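Local coordinates for KLLA0F20702p (Kluyveromyces lactis, PDB 5Y5A), which is the yeast telomerase subunit Est1, represented by its helical Est1 family and DNA/RNA-binding regions, both TPR-related, and probably recruits telomerase to telomeres through Cdc13, at residues Q118-S121 with I122-K125; L133-S136 with T137-I141; P273-T276 with N277-D281; T392-L395 with E396-K400; N455-N458 with E459-S463. One frame throughout, in Å; residues are numbered along the deposited sequence.

Contact 1 of 5, residues Q118-S121 with I122-K125; sequences QLNS and ILQK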
loop_
_atom_site.group_PDB
_atom_site.type_symbol
_atom_site.label_atom_id
_atom_site.label_comp_id
_atom_site.label_asym_id
_atom_site.label_seq_id
_atom_site.Cartn_x
_atom_site.Cartn_y
_atom_site.Cartn_z
ATOM N N GLN A 118 0.652 -5.870 -36.123
ATOM C CA GLN A 118 1.429 -7.062 -36.437
ATOM C C GLN A 118 1.982 -7.716 -35.175
ATOM O O GLN A 118 1.842 -8.924 -34.977
ATOM C CB GLN A 118 2.573 -6.731 -37.393
ATOM C CG GLN A 118 3.385 -7.943 -37.808
ATOM C CD GLN A 118 4.386 -7.624 -38.897
ATOM O OE1 GLN A 118 4.571 -6.463 -39.262
ATOM N NE2 GLN A 118 5.034 -8.656 -39.427
ATOM N N LEU A 119 2.611 -6.918 -34.321
ATOM C CA LEU A 119 3.190 -7.454 -33.099
ATOM C C LEU A 119 2.109 -7.674 -32.042
ATOM O O LEU A 119 2.285 -8.459 -31.119
ATOM C CB LEU A 119 4.286 -6.536 -32.567
ATOM C CG LEU A 119 4.901 -6.990 -31.240
ATOM C CD1 LEU A 119 5.605 -8.341 -31.383
ATOM C CD2 LEU A 119 5.835 -5.921 -30.676
ATOM N N ASN A 120 0.981 -6.989 -32.186
ATOM C CA ASN A 120 -0.188 -7.311 -31.381
ATOM C C ASN A 120 -0.813 -8.633 -31.817
ATOM O O ASN A 120 -1.551 -9.260 -31.063
ATOM C CB ASN A 120 -1.228 -6.196 -31.456
ATOM C CG ASN A 120 -1.119 -5.227 -30.303
ATOM O OD1 ASN A 120 -0.577 -5.562 -29.253
ATOM N ND2 ASN A 120 -1.639 -4.022 -30.486
ATOM N N SER A 121 -0.517 -9.056 -33.040
ATOM C CA SER A 121 -1.059 -10.310 -33.539
ATOM C C SER A 121 -0.286 -11.499 -32.986
ATOM O O SER A 121 -0.886 -12.475 -32.535
ATOM C CB SER A 121 -1.046 -10.343 -35.064
ATOM O OG SER A 121 -1.521 -11.594 -35.528
ATOM N N ILE A 122 1.042 -11.418 -33.018
ATOM C CA ILE A 122 1.878 -12.479 -32.465
ATOM C C ILE A 122 1.740 -12.537 -30.941
ATOM O O ILE A 122 1.882 -13.602 -30.335
ATOM C CB ILE A 122 3.368 -12.298 -32.858
ATOM C CG1 ILE A 122 3.566 -12.467 -34.369
ATOM C CG2 ILE A 122 4.252 -13.265 -32.102
ATOM C CD1 ILE A 122 4.941 -12.048 -34.867
ATOM N N LEU A 123 1.441 -11.396 -30.324
ATOM C CA LEU A 123 1.260 -11.349 -28.879
ATOM C C LEU A 123 0.043 -12.159 -28.462
ATOM O O LEU A 123 0.072 -12.884 -27.466
ATOM C CB LEU A 123 1.109 -9.909 -28.390
ATOM C CG LEU A 123 0.701 -9.796 -26.918
ATOM C CD1 LEU A 123 1.801 -10.339 -26.018
ATOM C CD2 LEU A 123 0.348 -8.367 -26.541
ATOM N N GLN A 124 -1.026 -12.035 -29.239
ATOM C CA GLN A 124 -2.276 -12.706 -28.920
ATOM C C GLN A 124 -2.190 -14.196 -29.222
ATOM O O GLN A 124 -3.086 -14.958 -28.865
ATOM C CB GLN A 124 -3.431 -12.063 -29.686
ATOM C CG GLN A 124 -3.757 -10.652 -29.212
ATOM C CD GLN A 124 -4.731 -9.924 -30.124
ATOM O OE1 GLN A 124 -4.947 -10.319 -31.275
ATOM N NE2 GLN A 124 -5.325 -8.850 -29.611
ATOM N N LYS A 125 -1.107 -14.607 -29.878
ATOM C CA LYS A 125 -0.821 -16.024 -30.073
ATOM C C LYS A 125 -0.216 -16.625 -28.807
ATOM O O LYS A 125 -0.389 -17.811 -28.524
ATOM C CB LYS A 125 0.138 -16.237 -31.248
ATOM C CG LYS A 125 -0.370 -15.764 -32.598
ATOM C CD LYS A 125 0.615 -16.135 -33.704
ATOM C CE LYS A 125 0.171 -15.611 -35.056
ATOM N NZ LYS A 125 1.136 -15.996 -36.121
#
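I122 N donates to Q118 O at 3.3 Å and L123 N to L119 O at 3.2 Å, so Q118-S121 and I122-K125 are successive turns of one helix, 113-144. The second of these bonds is bent, 141° at the hydrogen, and its donor stands above the plane of the L119 carbonyl. At the next residue, Q124 N makes only weak bonds, to N120 O and S121 O.

N120 and L123 lie side by side and point the same way, with N120 OD1 4.0 Å from L123 CD2. The amide suits this border position: its ND2 bonds to M205 O of helix 179-206, while the apolar L123 rests on M205 and, together with L119, on F97 of helix 78-105. On the outer side, Q124 sends CG back over N120 O at 3.2 Å, because CG lies anti to its own carbonyl carbon (chi1 -69°) and beside the backbone N. K125 repeats this with CG 3.3 Å from S121 O, its extended chain then running past S121.

Leucines thus pack against neighbouring helices of this TPR-related region, whereas the long polar chains of Q124 and K125 approach the helix carbonyls chiefly through their CG methylenes and can keep their ends near solvent.

Contact 2 of 5, residues L133-S136 with T137-I141; sequences LYYS and TLELI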
loop_
_atom_site.group_PDB
_atom_site.type_symbol
_atom_site.label_atom_id
_atom_site.label_comp_id
_atom_site.label_asym_id
_atom_site.label_seq_id
_atom_site.Cartn_x
_atom_site.Cartn_y
_atom_site.Cartn_z
ATOM N N LEU A 133 -0.724 -20.807 -17.741
ATOM C CA LEU A 133 0.264 -21.394 -16.840
ATOM C C LEU A 133 0.001 -21.006 -15.382
ATOM O O LEU A 133 0.115 -21.829 -14.473
ATOM C CB LEU A 133 1.670 -20.967 -17.246
ATOM C CG LEU A 133 2.816 -21.578 -16.439
ATOM C CD1 LEU A 133 2.926 -23.065 -16.700
ATOM C CD2 LEU A 133 4.111 -20.898 -16.790
ATOM N N TYR A 134 -0.376 -19.754 -15.164
ATOM C CA TYR A 134 -0.607 -19.265 -13.810
ATOM C C TYR A 134 -1.988 -19.623 -13.282
ATOM O O TYR A 134 -2.131 -20.016 -12.125
ATOM C CB TYR A 134 -0.411 -17.755 -13.757
ATOM C CG TYR A 134 1.020 -17.349 -13.993
ATOM C CD1 TYR A 134 2.033 -17.788 -13.144
ATOM C CD2 TYR A 134 1.363 -16.532 -15.059
ATOM C CE1 TYR A 134 3.346 -17.427 -13.356
ATOM C CE2 TYR A 134 2.675 -16.162 -15.277
ATOM C CZ TYR A 134 3.661 -16.612 -14.425
ATOM O OH TYR A 134 4.965 -16.245 -14.639
ATOM N N TYR A 135 -3.003 -19.480 -14.127
ATOM C CA TYR A 135 -4.368 -19.782 -13.720
ATOM C C TYR A 135 -4.597 -21.291 -13.561
ATOM O O TYR A 135 -5.437 -21.704 -12.763
ATOM C CB TYR A 135 -5.367 -19.191 -14.720
ATOM C CG TYR A 135 -6.805 -19.267 -14.255
ATOM C CD1 TYR A 135 -7.259 -18.472 -13.214
ATOM C CD2 TYR A 135 -7.708 -20.134 -14.858
ATOM C CE1 TYR A 135 -8.567 -18.536 -12.779
ATOM C CE2 TYR A 135 -9.023 -20.202 -14.433
ATOM C CZ TYR A 135 -9.445 -19.402 -13.389
ATOM O OH TYR A 135 -10.750 -19.465 -12.959
ATOM N N SER A 136 -3.860 -22.108 -14.318
ATOM C CA SER A 136 -3.916 -23.565 -14.154
ATOM C C SER A 136 -3.495 -23.935 -12.747
ATOM O O SER A 136 -4.106 -24.783 -12.097
ATOM C CB SER A 136 -2.999 -24.295 -15.142
ATOM O OG SER A 136 -3.405 -24.120 -16.484
ATOM N N THR A 137 -2.427 -23.293 -12.294
ATOM C CA THR A 137 -1.845 -23.592 -11.001
ATOM C C THR A 137 -2.829 -23.240 -9.889
ATOM O O THR A 137 -3.023 -24.024 -8.961
ATOM C CB THR A 137 -0.521 -22.843 -10.820
ATOM O OG1 THR A 137 0.267 -23.011 -12.007
ATOM C CG2 THR A 137 0.248 -23.392 -9.632
ATOM N N LEU A 138 -3.462 -22.073 -10.001
ATOM C CA LEU A 138 -4.534 -21.681 -9.087
ATOM C C LEU A 138 -5.640 -22.734 -9.031
ATOM O O LEU A 138 -5.993 -23.217 -7.952
ATOM C CB LEU A 138 -5.132 -20.338 -9.503
ATOM C CG LEU A 138 -4.401 -19.077 -9.057
ATOM C CD1 LEU A 138 -5.128 -17.848 -9.566
ATOM C CD2 LEU A 138 -4.276 -19.040 -7.546
ATOM N N GLU A 139 -6.183 -23.077 -10.197
ATOM C CA GLU A 139 -7.241 -24.081 -10.298
ATOM C C GLU A 139 -6.791 -25.420 -9.724
ATOM O O GLU A 139 -7.565 -26.108 -9.059
ATOM C CB GLU A 139 -7.682 -24.267 -11.755
ATOM C CG GLU A 139 -8.522 -23.132 -12.320
ATOM C CD GLU A 139 -8.966 -23.394 -13.752
ATOM O OE1 GLU A 139 -8.140 -23.875 -14.556
ATOM O OE2 GLU A 139 -10.142 -23.117 -14.073
ATOM N N LEU A 140 -5.540 -25.785 -9.996
ATOM C CA LEU A 140 -4.958 -26.997 -9.436
ATOM C C LEU A 140 -4.991 -26.940 -7.920
ATOM O O LEU A 140 -5.461 -27.866 -7.262
ATOM C CB LEU A 140 -3.517 -27.186 -9.915
ATOM C CG LEU A 140 -2.740 -28.311 -9.222
ATOM C CD1 LEU A 140 -3.323 -29.671 -9.576
ATOM C CD2 LEU A 140 -1.258 -28.264 -9.554
ATOM N N ILE A 141 -4.500 -25.831 -7.379
ATOM C CA ILE A 141 -4.383 -25.648 -5.941
ATOM C C ILE A 141 -5.737 -25.710 -5.244
ATOM O O ILE A 141 -5.917 -26.464 -4.290
ATOM C CB ILE A 141 -3.700 -24.312 -5.617
ATOM C CG1 ILE A 141 -2.213 -24.390 -5.964
ATOM C CG2 ILE A 141 -3.883 -23.955 -4.154
ATOM C CD1 ILE A 141 -1.509 -23.052 -5.908
#
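Where L133-S136 passes into T137-I141 along helix 113-144, L138 N, E139 N and L140 N bond to the carbonyls of Y134, Y135 and S136, four residues back, and the E139 bond is almost straight at 173°. T137 N, by contrast, has only a weak bond, to Y134 O.

The hydroxyl of T137 is turned back along the helix instead. With OG1 anti to its carbonyl carbon (chi1 -47°), it donates to L133 O at 2.7 Å, nearly along the C=O axis. A threonine can thereby satisfy its own hydroxyl in a buried place and still offer a methyl group for packing. Such helix-to-helix packing marks this TPR-related region: T137 touches L49 of helix 33-53 and C191 of helix 179-206, and L133 meets H42 and M46 of helix 33-53.

On another side of the helix, E139 crosses Y135 and lays CG over one face of the ring, 4.1 Å from the centroid, a CH-pi contact. The carboxylate follows, OE2 lying 3.1 Å from Y135 CE2, its plane 41° from that of the ring. L138 CD1 approaches Y135 CD1 obliquely at 4.3 Å, while Y135 OH bonds to L159 O. With an alanine here in place of Y135, E139 CG would probably lose the ring face it rests on, and L159 O its hydroxyl partner.

Contact 3 of 5, residues P273-T276 with N277-D281; sequences PNFT and NLLGD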
loop_
_atom_site.group_PDB
_atom_site.type_symbol
_atom_site.label_atom_id
_atom_site.label_comp_id
_atom_site.label_asym_id
_atom_site.label_seq_id
_atom_site.Cartn_x
_atom_site.Cartn_y
_atom_site.Cartn_z
ATOM N N PRO A 273 13.912 2.312 -5.404
ATOM C CA PRO A 273 14.293 2.840 -6.725
ATOM C C PRO A 273 13.151 3.547 -7.460
ATOM O O PRO A 273 13.373 4.611 -8.033
ATOM C CB PRO A 273 14.733 1.588 -7.489
ATOM C CG PRO A 273 15.272 0.679 -6.422
ATOM C CD PRO A 273 14.439 0.947 -5.189
ATOM N N ASN A 274 11.951 2.984 -7.434
ATOM C CA ASN A 274 10.819 3.624 -8.103
ATOM C C ASN A 274 10.360 4.914 -7.425
ATOM O O ASN A 274 10.111 5.920 -8.101
ATOM C CB ASN A 274 9.650 2.648 -8.215
ATOM C CG ASN A 274 9.778 1.741 -9.419
ATOM O OD1 ASN A 274 9.394 2.109 -10.528
ATOM N ND2 ASN A 274 10.333 0.553 -9.212
ATOM N N PHE A 275 10.241 4.879 -6.102
ATOM C CA PHE A 275 10.009 6.083 -5.304
ATOM C C PHE A 275 10.997 7.199 -5.672
ATOM O O PHE A 275 10.620 8.359 -5.845
ATOM C CB PHE A 275 10.132 5.742 -3.817
ATOM C CG PHE A 275 9.797 6.872 -2.887
ATOM C CD1 PHE A 275 8.472 7.156 -2.564
ATOM C CD2 PHE A 275 10.802 7.622 -2.294
ATOM C CE1 PHE A 275 8.154 8.183 -1.676
ATOM C CE2 PHE A 275 10.491 8.653 -1.400
ATOM C CZ PHE A 275 9.162 8.930 -1.095
ATOM N N THR A 276 12.265 6.823 -5.796
ATOM C CA THR A 276 13.342 7.766 -6.089
ATOM C C THR A 276 13.271 8.269 -7.532
ATOM O O THR A 276 13.540 9.437 -7.808
ATOM C CB THR A 276 14.707 7.111 -5.829
ATOM O OG1 THR A 276 14.736 6.637 -4.480
ATOM C CG2 THR A 276 15.847 8.097 -6.033
ATOM N N ASN A 277 12.888 7.379 -8.440
ATOM C CA ASN A 277 12.746 7.727 -9.845
ATOM C C ASN A 277 11.650 8.779 -10.004
ATOM O O ASN A 277 11.730 9.649 -10.868
ATOM C CB ASN A 277 12.436 6.478 -10.673
ATOM C CG ASN A 277 12.524 6.721 -12.179
ATOM O OD1 ASN A 277 11.519 6.994 -12.835
ATOM N ND2 ASN A 277 13.734 6.603 -12.733
ATOM N N LEU A 278 10.649 8.708 -9.129
ATOM C CA LEU A 278 9.519 9.631 -9.152
ATOM C C LEU A 278 9.799 10.965 -8.455
ATOM O O LEU A 278 9.391 12.024 -8.941
ATOM C CB LEU A 278 8.296 8.967 -8.508
ATOM C CG LEU A 278 7.018 9.803 -8.363
ATOM C CD1 LEU A 278 6.553 10.361 -9.705
ATOM C CD2 LEU A 278 5.913 8.972 -7.723
ATOM N N LEU A 279 10.486 10.922 -7.318
ATOM C CA LEU A 279 10.583 12.111 -6.473
ATOM C C LEU A 279 11.991 12.629 -6.253
ATOM O O LEU A 279 12.159 13.729 -5.734
ATOM C CB LEU A 279 9.965 11.833 -5.096
ATOM C CG LEU A 279 8.474 11.517 -5.077
ATOM C CD1 LEU A 279 8.037 11.114 -3.671
ATOM C CD2 LEU A 279 7.683 12.720 -5.579
ATOM N N GLY A 280 13.001 11.845 -6.622
ATOM C CA GLY A 280 14.353 12.188 -6.230
ATOM C C GLY A 280 15.387 12.309 -7.327
ATOM O O GLY A 280 16.417 12.957 -7.143
ATOM N N ASP A 281 15.111 11.681 -8.460
ATOM C CA ASP A 281 16.005 11.679 -9.605
ATOM C C ASP A 281 15.622 12.753 -10.638
ATOM O O ASP A 281 14.612 12.614 -11.330
ATOM C CB ASP A 281 15.984 10.292 -10.252
ATOM C CG ASP A 281 17.071 10.106 -11.288
ATOM O OD1 ASP A 281 17.734 11.096 -11.665
ATOM O OD2 ASP A 281 17.242 8.952 -11.738
#
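The apolar contact joins F275 and L279, one helical turn apart. L279 CD1 sits over one face of the F275 ring, 3.9 Å from its centroid and 29° off the normal, and comes closest at F275 CE1, 3.5 Å away. F275 places its ring there by holding CG anti to the backbone N (chi1 -175°), while L279 carries CG beside its own N, and the two chains cross at an angle. A flat ring and the methyl of a branched chain suit a buried turn: F326 touches both, M374 and I378 of helix 339-379 meet F275, and L290 of helix 285-298 meets L279.

P273-L279 belong to the short helix 271-279, in the DNA/RNA-binding region of Est1, which is built of stacked helices. G280 is the first residue to leave helical angles.

The hydrogen bonds record this ending. N277 N, L278 N and L279 N donate to P273 O, N274 O and F275 O as in an alpha-helix. T276 O then accepts twice, from G280 N at 2.7 Å and D281 N at 2.8 Å, the donors arriving from opposite faces of its plane. G280 fits without a side chain, since a CB would crowd T276 CG2.

Polar side chains find partners just outside the segments: T276 OG1 bonds to I272 O, N277 OD1 takes L286 N, and D281 OD1 takes N283 N.

Contact 4 of 5, residues T392-L395 with E396-K400; sequences TKFL and EFIFK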
loop_
_atom_site.group_PDB
_atom_site.type_symbol
_atom_site.label_atom_id
_atom_site.label_comp_id
_atom_site.label_asym_id
_atom_site.label_seq_id
_atom_site.Cartn_x
_atom_site.Cartn_y
_atom_site.Cartn_z
ATOM N N THR A 392 14.395 16.442 11.904
ATOM C CA THR A 392 13.454 17.101 12.809
ATOM C C THR A 392 12.487 18.017 12.045
ATOM O O THR A 392 11.285 18.076 12.357
ATOM C CB THR A 392 14.211 17.912 13.883
ATOM O OG1 THR A 392 15.035 17.025 14.641
ATOM C CG2 THR A 392 13.255 18.634 14.826
ATOM N N LYS A 393 13.010 18.718 11.041
ATOM C CA LYS A 393 12.185 19.594 10.208
ATOM C C LYS A 393 11.077 18.813 9.490
ATOM O O LYS A 393 9.967 19.317 9.323
ATOM C CB LYS A 393 13.045 20.337 9.176
ATOM C CG LYS A 393 13.921 21.440 9.744
ATOM C CD LYS A 393 13.080 22.581 10.273
ATOM C CE LYS A 393 13.946 23.724 10.773
ATOM N NZ LYS A 393 13.100 24.844 11.272
ATOM N N PHE A 394 11.378 17.587 9.067
ATOM C CA PHE A 394 10.386 16.760 8.373
ATOM C C PHE A 394 9.296 16.334 9.349
ATOM O O PHE A 394 8.111 16.384 9.034
ATOM C CB PHE A 394 11.035 15.522 7.731
ATOM C CG PHE A 394 10.130 14.795 6.747
ATOM C CD1 PHE A 394 8.995 15.411 6.227
ATOM C CD2 PHE A 394 10.414 13.494 6.354
ATOM C CE1 PHE A 394 8.165 14.751 5.326
ATOM C CE2 PHE A 394 9.584 12.817 5.451
ATOM C CZ PHE A 394 8.458 13.451 4.939
ATOM N N LEU A 395 9.715 15.908 10.532
ATOM C CA LEU A 395 8.802 15.456 11.571
ATOM C C LEU A 395 7.876 16.603 11.985
ATOM O O LEU A 395 6.681 16.402 12.210
ATOM C CB LEU A 395 9.602 14.923 12.761
ATOM C CG LEU A 395 9.027 13.830 13.664
ATOM C CD1 LEU A 395 8.390 12.713 12.863
ATOM C CD2 LEU A 395 10.143 13.284 14.537
ATOM N N GLU A 396 8.432 17.811 12.050
ATOM C CA GLU A 396 7.646 19.002 12.351
ATOM C C GLU A 396 6.560 19.214 11.308
ATOM O O GLU A 396 5.412 19.476 11.660
ATOM C CB GLU A 396 8.537 20.245 12.425
ATOM C CG GLU A 396 9.370 20.342 13.689
ATOM C CD GLU A 396 10.328 21.514 13.665
ATOM O OE1 GLU A 396 10.334 22.254 12.657
ATOM O OE2 GLU A 396 11.075 21.695 14.652
ATOM N N PHE A 397 6.929 19.108 10.029
ATOM C CA PHE A 397 5.965 19.261 8.944
ATOM C C PHE A 397 4.886 18.196 9.048
ATOM O O PHE A 397 3.708 18.464 8.836
ATOM C CB PHE A 397 6.641 19.172 7.563
ATOM C CG PHE A 397 5.659 19.038 6.434
ATOM C CD1 PHE A 397 4.851 20.112 6.071
ATOM C CD2 PHE A 397 5.513 17.833 5.760
ATOM C CE1 PHE A 397 3.915 19.992 5.040
ATOM C CE2 PHE A 397 4.588 17.700 4.732
ATOM C CZ PHE A 397 3.782 18.783 4.367
ATOM N N ILE A 398 5.301 16.975 9.362
ATOM C CA ILE A 398 4.350 15.881 9.478
ATOM C C ILE A 398 3.328 16.182 10.573
ATOM O O ILE A 398 2.121 16.014 10.376
ATOM C CB ILE A 398 5.074 14.546 9.745
ATOM C CG1 ILE A 398 5.885 14.166 8.501
ATOM C CG2 ILE A 398 4.083 13.444 10.076
ATOM C CD1 ILE A 398 6.607 12.870 8.599
ATOM N N PHE A 399 3.796 16.667 11.720
ATOM C CA PHE A 399 2.863 16.939 12.809
ATOM C C PHE A 399 2.046 18.201 12.546
ATOM O O PHE A 399 0.935 18.341 13.047
ATOM C CB PHE A 399 3.609 17.007 14.141
ATOM C CG PHE A 399 3.796 15.654 14.764
ATOM C CD1 PHE A 399 4.827 14.826 14.352
ATOM C CD2 PHE A 399 2.889 15.177 15.693
ATOM C CE1 PHE A 399 4.988 13.560 14.903
ATOM C CE2 PHE A 399 3.040 13.906 16.243
ATOM C CZ PHE A 399 4.092 13.103 15.851
ATOM N N LYS A 400 2.580 19.096 11.726
ATOM C CA LYS A 400 1.804 20.225 11.243
ATOM C C LYS A 400 0.596 19.708 10.452
ATOM O O LYS A 400 -0.526 20.191 10.616
ATOM C CB LYS A 400 2.672 21.139 10.376
ATOM C CG LYS A 400 1.949 22.372 9.883
ATOM C CD LYS A 400 2.870 23.283 9.093
ATOM C CE LYS A 400 2.120 24.532 8.649
ATOM N NZ LYS A 400 3.001 25.508 7.952
#
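I398 CD1 lies squarely over the centre of the F394 ring, 4.0 Å from the centroid and only 9° off the normal, a CH-pi contact made through the end of the isoleucine chain. F397 comes to the same ring at its edge, CD2 standing 4.1 Å from F394 CE1. L395 and F399 run alongside each other, L395 CD1 being 4.1 Å from F399 CE1, and the L395 carbonyl oxygen lies in the plane of the F399 ring, 3.2 Å from its CD1.

On the helix's polar side, E396 sends its extended chain back across T392, with CG 3.3 Å from T392 O. Its carboxylate lies beside T392 and K393, four and three residues back: OE2 is near T392 CG2, and OE1 is 4.0 Å from K393 NZ, too far for a salt bridge. The bend of K393 at chi2 (-67°) brings its CD to the carboxylate. A leucine in place of E396 would probably leave the ammonium group of K393 without its nearby opposite charge.

Backbone bonds at each i to i+4 step, such as E396 N to T392 O, fix these positions within helix 385-410. Farther out, H324 stacks on F394, F372 of helix 339-379 touches L395 and I398, and W432 of helix 421-433 touches L395, I398 and F399.

The chemistry is split by residue type: aromatic and branched apolar chains fill the space between helices of the DNA/RNA-binding region, whereas the opposite charges of K393 and E396, beyond salt-bridge distance, probably attract each other weakly on the more exposed side.

Contact 5 of 5, residues N455-N458 with E459-S463; sequences NLTN and ELLSS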
loop_
_atom_site.group_PDB
_atom_site.type_symbol
_atom_site.label_atom_id
_atom_site.label_comp_id
_atom_site.label_asym_id
_atom_site.label_seq_id
_atom_site.Cartn_x
_atom_site.Cartn_y
_atom_site.Cartn_z
ATOM N N ASN A 455 -8.259 18.596 22.597
ATOM C CA ASN A 455 -9.542 19.073 22.060
ATOM C C ASN A 455 -10.387 17.927 21.527
ATOM O O ASN A 455 -11.584 17.858 21.789
ATOM C CB ASN A 455 -9.329 20.097 20.942
ATOM C CG ASN A 455 -8.722 21.382 21.439
ATOM O OD1 ASN A 455 -8.772 21.680 22.631
ATOM N ND2 ASN A 455 -8.141 22.157 20.529
ATOM N N LEU A 456 -9.747 17.024 20.787
ATOM C CA LEU A 456 -10.440 15.878 20.215
ATOM C C LEU A 456 -10.911 14.940 21.318
ATOM O O LEU A 456 -12.061 14.512 21.331
ATOM C CB LEU A 456 -9.533 15.120 19.228
ATOM C CG LEU A 456 -10.250 13.975 18.518
ATOM C CD1 LEU A 456 -11.451 14.532 17.745
ATOM C CD2 LEU A 456 -9.312 13.210 17.594
ATOM N N THR A 457 -10.014 14.633 22.251
ATOM C CA THR A 457 -10.345 13.727 23.339
ATOM C C THR A 457 -11.495 14.301 24.164
ATOM O O THR A 457 -12.420 13.570 24.522
ATOM C CB THR A 457 -9.116 13.447 24.233
ATOM O OG1 THR A 457 -8.009 13.062 23.405
ATOM C CG2 THR A 457 -9.400 12.321 25.218
ATOM N N ASN A 458 -11.460 15.607 24.436
ATOM C CA ASN A 458 -12.540 16.250 25.196
ATOM C C ASN A 458 -13.888 16.171 24.477
ATOM O O ASN A 458 -14.925 15.997 25.125
ATOM C CB ASN A 458 -12.207 17.722 25.505
ATOM C CG ASN A 458 -11.211 17.873 26.662
ATOM O OD1 ASN A 458 -10.985 16.938 27.420
ATOM N ND2 ASN A 458 -10.623 19.060 26.798
ATOM N N GLU A 459 -13.886 16.304 23.149
ATOM C CA GLU A 459 -15.133 16.155 22.384
ATOM C C GLU A 459 -15.616 14.709 22.452
ATOM O O GLU A 459 -16.806 14.444 22.560
ATOM C CB GLU A 459 -14.951 16.568 20.918
ATOM C CG GLU A 459 -14.615 18.036 20.700
ATOM C CD GLU A 459 -15.714 18.959 21.182
ATOM O OE1 GLU A 459 -15.392 20.051 21.699
ATOM O OE2 GLU A 459 -16.900 18.594 21.050
ATOM N N LEU A 460 -14.680 13.771 22.386
ATOM C CA LEU A 460 -15.041 12.364 22.455
ATOM C C LEU A 460 -15.631 12.025 23.820
ATOM O O LEU A 460 -16.663 11.362 23.905
ATOM C CB LEU A 460 -13.825 11.488 22.142
ATOM C CG LEU A 460 -13.339 11.680 20.701
ATOM C CD1 LEU A 460 -12.166 10.787 20.371
ATOM C CD2 LEU A 460 -14.487 11.451 19.733
ATOM N N LEU A 461 -14.995 12.506 24.885
ATOM C CA LEU A 461 -15.499 12.277 26.237
ATOM C C LEU A 461 -16.907 12.844 26.429
ATOM O O LEU A 461 -17.693 12.316 27.219
ATOM C CB LEU A 461 -14.541 12.881 27.271
ATOM C CG LEU A 461 -13.198 12.157 27.424
ATOM C CD1 LEU A 461 -12.152 13.072 28.038
ATOM C CD2 LEU A 461 -13.382 10.906 28.268
ATOM N N SER A 462 -17.236 13.907 25.702
ATOM C CA SER A 462 -18.563 14.514 25.813
ATOM C C SER A 462 -19.615 13.751 25.004
ATOM O O SER A 462 -20.812 13.975 25.169
ATOM C CB SER A 462 -18.525 15.973 25.359
ATOM O OG SER A 462 -17.554 16.711 26.079
ATOM N N SER A 463 -19.161 12.859 24.129
ATOM C CA SER A 463 -20.069 12.058 23.312
ATOM C C SER A 463 -20.685 10.922 24.122
ATOM O O SER A 463 -21.906 10.773 24.166
ATOM C CB SER A 463 -19.337 11.497 22.091
ATOM O OG SER A 463 -18.858 12.541 21.262
#
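T457 meets L461 and L456 meets L460 one turn apart on helix 447-462, in the DNA/RNA-binding region of Est1, where L460 and L461 pack onto helix 526-546.

The apolar contacts differ in their approach. T457 CG2 and L461 CD1 lie side by side at 4.0 Å, their chains pointing the same way, whereas L460 crosses L456 with CD1 4.2 Å from L456 CG. L460 keeps CG anti to its carbonyl carbon (chi1 -65°), bringing that atom within 3.2 Å of L456 O. Leucine suits both positions, for L460 meets L537 and V538, and L461 meets V538 and K542.

Regular backbone bonds support the packing: E459 N, L460 N and L461 N donate to N455 O, L456 O and T457 O.

Side-chain polar groups serve neighbouring elements as well as the helix. T457 OG1 bonds to M453 O and to N541 ND2, and N458 OD1 accepts Y561 N of strand 560-563, an amide well suited to meeting a strand backbone. The hydroxyls of S462 and S463 turn back to carbonyls four residues earlier; S463 OG donates to E459 O at 3.1 Å. N458 O is gripped twice by one residue, S462 OG at 2.9 Å and S462 N at 3.2 Å, from opposite faces of its plane.

Overall arrangement
The five contacts follow one another along the chain, each a local contact along a helix, contact 3 running into the loop after it, and none touches another. Contacts 1 and 2 share helix 113-144 in the N-terminal Est1 family region, their centres 24 Å apart. Contacts 3, 4 and 5 lie on helices 271-279, 385-410 and 447-462 in the DNA/RNA-binding region; the centres of 3 and 4 are 21 Å apart, with about 8 Å between nearest atoms, and those of 4 and 5 are 25 Å apart. Contacts 1 and 5, on opposite sides of the chain's centre, are 63 Å apart between centres. Together they sample a mostly helical scaffold, consistent with binding Cdc13 in telomerase recruitment.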